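Local coordinates for protein HpuA (Kingella denitrificans ATCC 33394, PDB 5EC6) that probably serves as an outer-membrane lipoprotein receptor that binds haemoglobin, so that the bacterium can take iron from its haem, at residues G222-G227 against G232-M237; G249-G254 against G258-G263. All blocks are in the same frame, centred on the assembly; numbering follows the deposited sequence. Where two conformers were deposited one is given.

Interaction 1. Residues G222-G227 against G232-M237; sequences GGTIVG and GDSIEM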
loop_
_atom_site.group_PDB
_atom_site.type_symbol
_atom_site.label_atom_id
_atom_site.label_comp_id
_atom_site.label_asym_id
_atom_site.label_seq_id
_atom_site.Cartn_x
_atom_site.Cartn_y
_atom_site.Cartn_z
ATOM N N GLY A 222 7.102 -15.125 1.403
ATOM C CA GLY A 222 6.215 -15.860 2.294
ATOM C C GLY A 222 5.559 -14.982 3.336
ATOM O O GLY A 222 5.983 -13.840 3.584
ATOM N N GLY A 223 4.511 -15.512 3.953
ATOM C CA GLY A 223 3.882 -14.894 5.097
ATOM C C GLY A 223 2.371 -14.994 5.042
ATOM O O GLY A 223 1.814 -15.576 4.133
ATOM N N THR A 224 1.705 -14.433 6.058
ATOM C CA THR A 224 0.284 -14.563 6.240
ATOM C C THR A 224 -0.333 -13.236 6.615
ATOM O O THR A 224 0.134 -12.566 7.548
ATOM C CB THR A 224 -0.026 -15.595 7.351
ATOM O OG1 THR A 224 0.461 -16.880 6.941
ATOM C CG2 THR A 224 -1.531 -15.695 7.617
ATOM N N ILE A 225 -1.402 -12.904 5.907
ATOM C CA ILE A 225 -2.233 -11.775 6.260
ATOM C C ILE A 225 -3.341 -12.323 7.205
ATOM O O ILE A 225 -4.162 -13.140 6.786
ATOM C CB ILE A 225 -2.815 -11.114 5.040
ATOM C CG1 ILE A 225 -1.697 -10.504 4.182
ATOM C CG2 ILE A 225 -3.766 -9.961 5.452
ATOM C CD1 ILE A 225 -2.147 -10.022 2.849
ATOM N N VAL A 226 -3.300 -11.854 8.443
ATOM C CA VAL A 226 -4.111 -12.443 9.544
ATOM C C VAL A 226 -5.553 -11.905 9.542
ATOM O O VAL A 226 -5.777 -10.715 9.633
ATOM C CB VAL A 226 -3.417 -12.138 10.875
ATOM C CG1 VAL A 226 -4.223 -12.723 12.048
ATOM C CG2 VAL A 226 -2.038 -12.732 10.866
ATOM N N GLY A 227 -6.504 -12.825 9.475
ATOM C CA GLY A 227 -7.904 -12.527 9.450
ATOM C C GLY A 227 -8.552 -12.357 10.824
ATOM O O GLY A 227 -7.890 -12.441 11.866
ATOM N N GLY A 232 -12.464 -11.834 7.490
ATOM C CA GLY A 232 -12.620 -13.192 7.013
ATOM C C GLY A 232 -11.352 -13.962 7.223
ATOM O O GLY A 232 -10.569 -13.623 8.112
ATOM N N ASP A 233 -11.214 -15.034 6.452
ATOM C CA ASP A 233 -10.142 -15.992 6.644
ATOM C C ASP A 233 -8.806 -15.282 6.347
ATOM O O ASP A 233 -8.712 -14.400 5.471
ATOM C CB ASP A 233 -10.292 -17.188 5.765
ATOM C CG ASP A 233 -11.546 -18.015 6.114
ATOM O OD1 ASP A 233 -11.891 -18.075 7.330
ATOM O OD2 ASP A 233 -12.121 -18.613 5.203
ATOM N N SER A 234 -7.802 -15.699 7.070
ATOM C CA SER A 234 -6.420 -15.285 6.765
ATOM C C SER A 234 -6.076 -15.620 5.309
ATOM O O SER A 234 -6.607 -16.545 4.713
ATOM C CB SER A 234 -5.424 -15.947 7.698
ATOM O OG SER A 234 -5.660 -15.560 9.051
ATOM N N ILE A 235 -5.092 -14.888 4.766
ATOM C CA ILE A 235 -4.573 -15.170 3.422
ATOM C C ILE A 235 -3.129 -15.617 3.586
ATOM O O ILE A 235 -2.273 -14.849 4.060
ATOM C CB ILE A 235 -4.622 -13.925 2.500
ATOM C CG1 ILE A 235 -6.055 -13.460 2.283
ATOM C CG2 ILE A 235 -3.932 -14.229 1.180
ATOM C CD1 ILE A 235 -6.175 -12.098 1.593
ATOM N N GLU A 236 -2.869 -16.876 3.283
ATOM C CA GLU A 236 -1.537 -17.441 3.411
ATOM C C GLU A 236 -0.829 -17.459 2.059
ATOM O O GLU A 236 -1.324 -18.025 1.112
ATOM C CB GLU A 236 -1.590 -18.860 3.979
ATOM C CG GLU A 236 -0.213 -19.456 4.189
ATOM C CD GLU A 236 -0.178 -20.739 5.003
ATOM O OE1 GLU A 236 -1.252 -21.257 5.336
ATOM O OE2 GLU A 236 0.952 -21.165 5.344
ATOM N N MET A 237 0.347 -16.843 1.991
ATOM C CA MET A 237 1.149 -16.925 0.737
ATOM C C MET A 237 1.610 -18.334 0.571
ATOM O O MET A 237 2.068 -18.944 1.546
ATOM C CB MET A 237 2.340 -15.976 0.822
ATOM C CG MET A 237 1.914 -14.519 0.997
ATOM S SD MET A 237 1.048 -13.874 -0.434
ATOM C CE MET A 237 0.508 -12.276 0.192
HETATM O O HOH W 1 3.879 -18.311 3.497
HETATM O O HOH W 2 -7.033 -15.337 12.204
#
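The hydroxyl of Ser234 is held from across the hairpin: Gly227 N donates to Ser234 OG at 2.9 Å along an almost straight line, and a water bound to Gly227 O adds a weak second link to the same oxygen. OG gets there because chi1 of -62° sets it opposite the carbonyl carbon, on the side of its own backbone N. A side-chain oxygen thus takes the place of a backbone acceptor where the two strands run out into the loop. Next along the ladder, Ile225 and Ile235 form an antiparallel hydrogen-bonded pair, closed by Ile225 N to Ile235 O and Ile235 N to Ile225 O, both measuring 2.8 Å. This is a two-stranded beta hairpin, strands 220-225 and 235-243, one of those in the antiparallel beta-barrel part of the protein. Thr224 and Glu236 form the following non-hydrogen-bonded pair, and on their face Thr224 CG2 leans back to Ser234 CB at 3.9 Å. On the opposite face the two isoleucines sit CB to CB at 4.2 Å, Ile225 reaching on to Phe300 and Ile235 to Ala298. Farther along, Met237 N meets Gly223 O nearly head-on, with a C=O...N angle of 176°. Met237 CG lies 3.3 Å from that same Gly223 O, the chain turning only beyond it, and a water bridges Gly223 N to Met237 O. The phi of 140° at Gly223 is one that calls for glycine.

Interaction 2. Residues G249-G254 against G258-G263; sequences GTASSG and GQVSGG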
loop_
_atom_site.group_PDB
_atom_site.type_symbol
_atom_site.label_atom_id
_atom_site.label_comp_id
_atom_site.label_asym_id
_atom_site.label_seq_id
_atom_site.Cartn_x
_atom_site.Cartn_y
_atom_site.Cartn_z
ATOM N N GLY A 249 2.373 -14.956 -7.805
ATOM C CA GLY A 249 2.191 -16.381 -7.510
ATOM C C GLY A 249 0.848 -16.651 -6.865
ATOM O O GLY A 249 -0.157 -16.022 -7.209
ATOM N N THR A 250 0.825 -17.636 -5.947
ATOM C CA THR A 250 -0.416 -18.110 -5.377
ATOM C C THR A 250 -0.471 -17.918 -3.859
ATOM O O THR A 250 0.557 -17.898 -3.169
ATOM C CB THR A 250 -0.642 -19.605 -5.665
ATOM O OG1 THR A 250 0.482 -20.332 -5.232
ATOM C CG2 THR A 250 -0.900 -19.807 -7.135
ATOM N N ALA A 251 -1.696 -17.741 -3.377
ATOM C CA ALA A 251 -2.021 -17.701 -1.966
ATOM C C ALA A 251 -3.315 -18.446 -1.751
ATOM O O ALA A 251 -4.015 -18.750 -2.720
ATOM C CB ALA A 251 -2.151 -16.247 -1.473
ATOM N N SER A 252 -3.614 -18.782 -0.486
ATOM C CA SER A 252 -4.852 -19.492 -0.150
ATOM C C SER A 252 -5.598 -18.760 0.910
ATOM O O SER A 252 -5.002 -18.095 1.802
ATOM C CB SER A 252 -4.552 -20.924 0.325
ATOM O OG SER A 252 -3.715 -20.919 1.445
ATOM N N SER A 253 -6.915 -18.925 0.874
ATOM C CA SER A 253 -7.750 -18.404 1.933
ATOM C C SER A 253 -9.012 -19.233 1.992
ATOM O O SER A 253 -9.717 -19.333 1.006
ATOM C CB SER A 253 -8.081 -16.953 1.649
ATOM O OG SER A 253 -8.766 -16.350 2.749
ATOM N N GLY A 254 -9.250 -19.879 3.136
ATOM C CA GLY A 254 -10.475 -20.698 3.227
ATOM C C GLY A 254 -10.685 -21.762 2.158
ATOM O O GLY A 254 -11.830 -22.044 1.765
ATOM N N GLY A 258 -5.860 -17.915 -4.597
ATOM C CA GLY A 258 -5.849 -16.590 -5.238
ATOM C C GLY A 258 -4.524 -16.313 -5.897
ATOM O O GLY A 258 -3.491 -16.838 -5.519
ATOM N N GLN A 259 -4.570 -15.455 -6.917
ATOM C CA GLN A 259 -3.396 -15.018 -7.598
ATOM C C GLN A 259 -2.836 -13.746 -6.946
ATOM O O GLN A 259 -3.553 -12.775 -6.793
ATOM C CB GLN A 259 -3.761 -14.766 -9.071
ATOM C CG GLN A 259 -4.353 -15.986 -9.786
ATOM C CD GLN A 259 -3.438 -17.209 -9.695
ATOM O OE1 GLN A 259 -2.265 -17.113 -10.006
ATOM N NE2 GLN A 259 -3.958 -18.331 -9.202
ATOM N N VAL A 260 -1.584 -13.811 -6.530
ATOM C CA VAL A 260 -0.874 -12.695 -5.881
ATOM C C VAL A 260 -0.121 -11.932 -6.998
ATOM O O VAL A 260 0.527 -12.542 -7.864
ATOM C CB VAL A 260 0.116 -13.196 -4.865
ATOM C CG1 VAL A 260 0.899 -12.040 -4.263
ATOM C CG2 VAL A 260 -0.600 -14.064 -3.787
ATOM N N SER A 261 -0.264 -10.606 -6.996
ATOM C CA SER A 261 0.502 -9.746 -7.881
ATOM C C SER A 261 0.895 -8.523 -7.089
ATOM O O SER A 261 0.044 -7.872 -6.507
ATOM C CB SER A 261 -0.359 -9.307 -9.065
ATOM O OG SER A 261 0.458 -8.614 -9.974
ATOM N N GLY A 262 2.178 -8.216 -7.062
ATOM C CA GLY A 262 2.607 -7.056 -6.318
ATOM C C GLY A 262 4.034 -6.653 -6.574
ATOM O O GLY A 262 4.653 -7.134 -7.509
ATOM N N GLY A 263 4.524 -5.743 -5.759
ATOM C CA GLY A 263 5.870 -5.237 -5.941
ATOM C C GLY A 263 6.429 -4.543 -4.778
ATOM O O GLY A 263 5.763 -4.338 -3.730
#
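Val260 and Ala251 meet on one face of the hairpin. Val260 CB lies 3.7 Å from Gly249 O, the same oxygen that accepts the bond from Val260 N at 2.7 Å. With CG1 opposite the backbone N (chi1 177°), the other methyl, CG2, is turned across the hairpin; Val260 CG2 presses on Ala251 CB at 3.5 Å and also comes within 3.9 Å of Thr250 C. Beyond the segments, Val260 touches Met237 and Ala251 touches Ile235, so this small apolar patch continues onto the next strand. On the other face Thr250 and Gln259 run alongside each other, and in one of its conformers the bent glutamine chain brings NE2 near Thr250 CG2. The backbone is joined by paired bonds at Gly249 with Val260 and at Ala251 with Gly258. In the bond to Gly249 O, the Val260 N donor stands 39° out of the carbonyl plane. The two short strand segments run at 127° to each other, consistent with strong twist or coiling. Such a ladder of alternating antiparallel pairs, strongly twisted and tightly connected, is that of a beta hairpin in a curled beta-barrel wall.

Overall arrangement
Interactions 1 and 2 illustrate how a meandering antiparallel wall is built from hairpins in series. The four strands 220-225, 235-243, 246-253 and 256-265 come in chain order, each pairing antiparallel with the next; interaction 1 joins the first two and interaction 2 the last two. Their centres lie about 10 Å apart. Strands 235-243 and 246-253 provide the seam: Glu236 N probably bonds to Ser252 O, Ser234 O to Ser253 OG, and Ala251 CB packs on Glu236 O. The two hairpins thus sit edge to edge, consistent with one continuous run of the beta-barrel wall in this probable haemoglobin receptor.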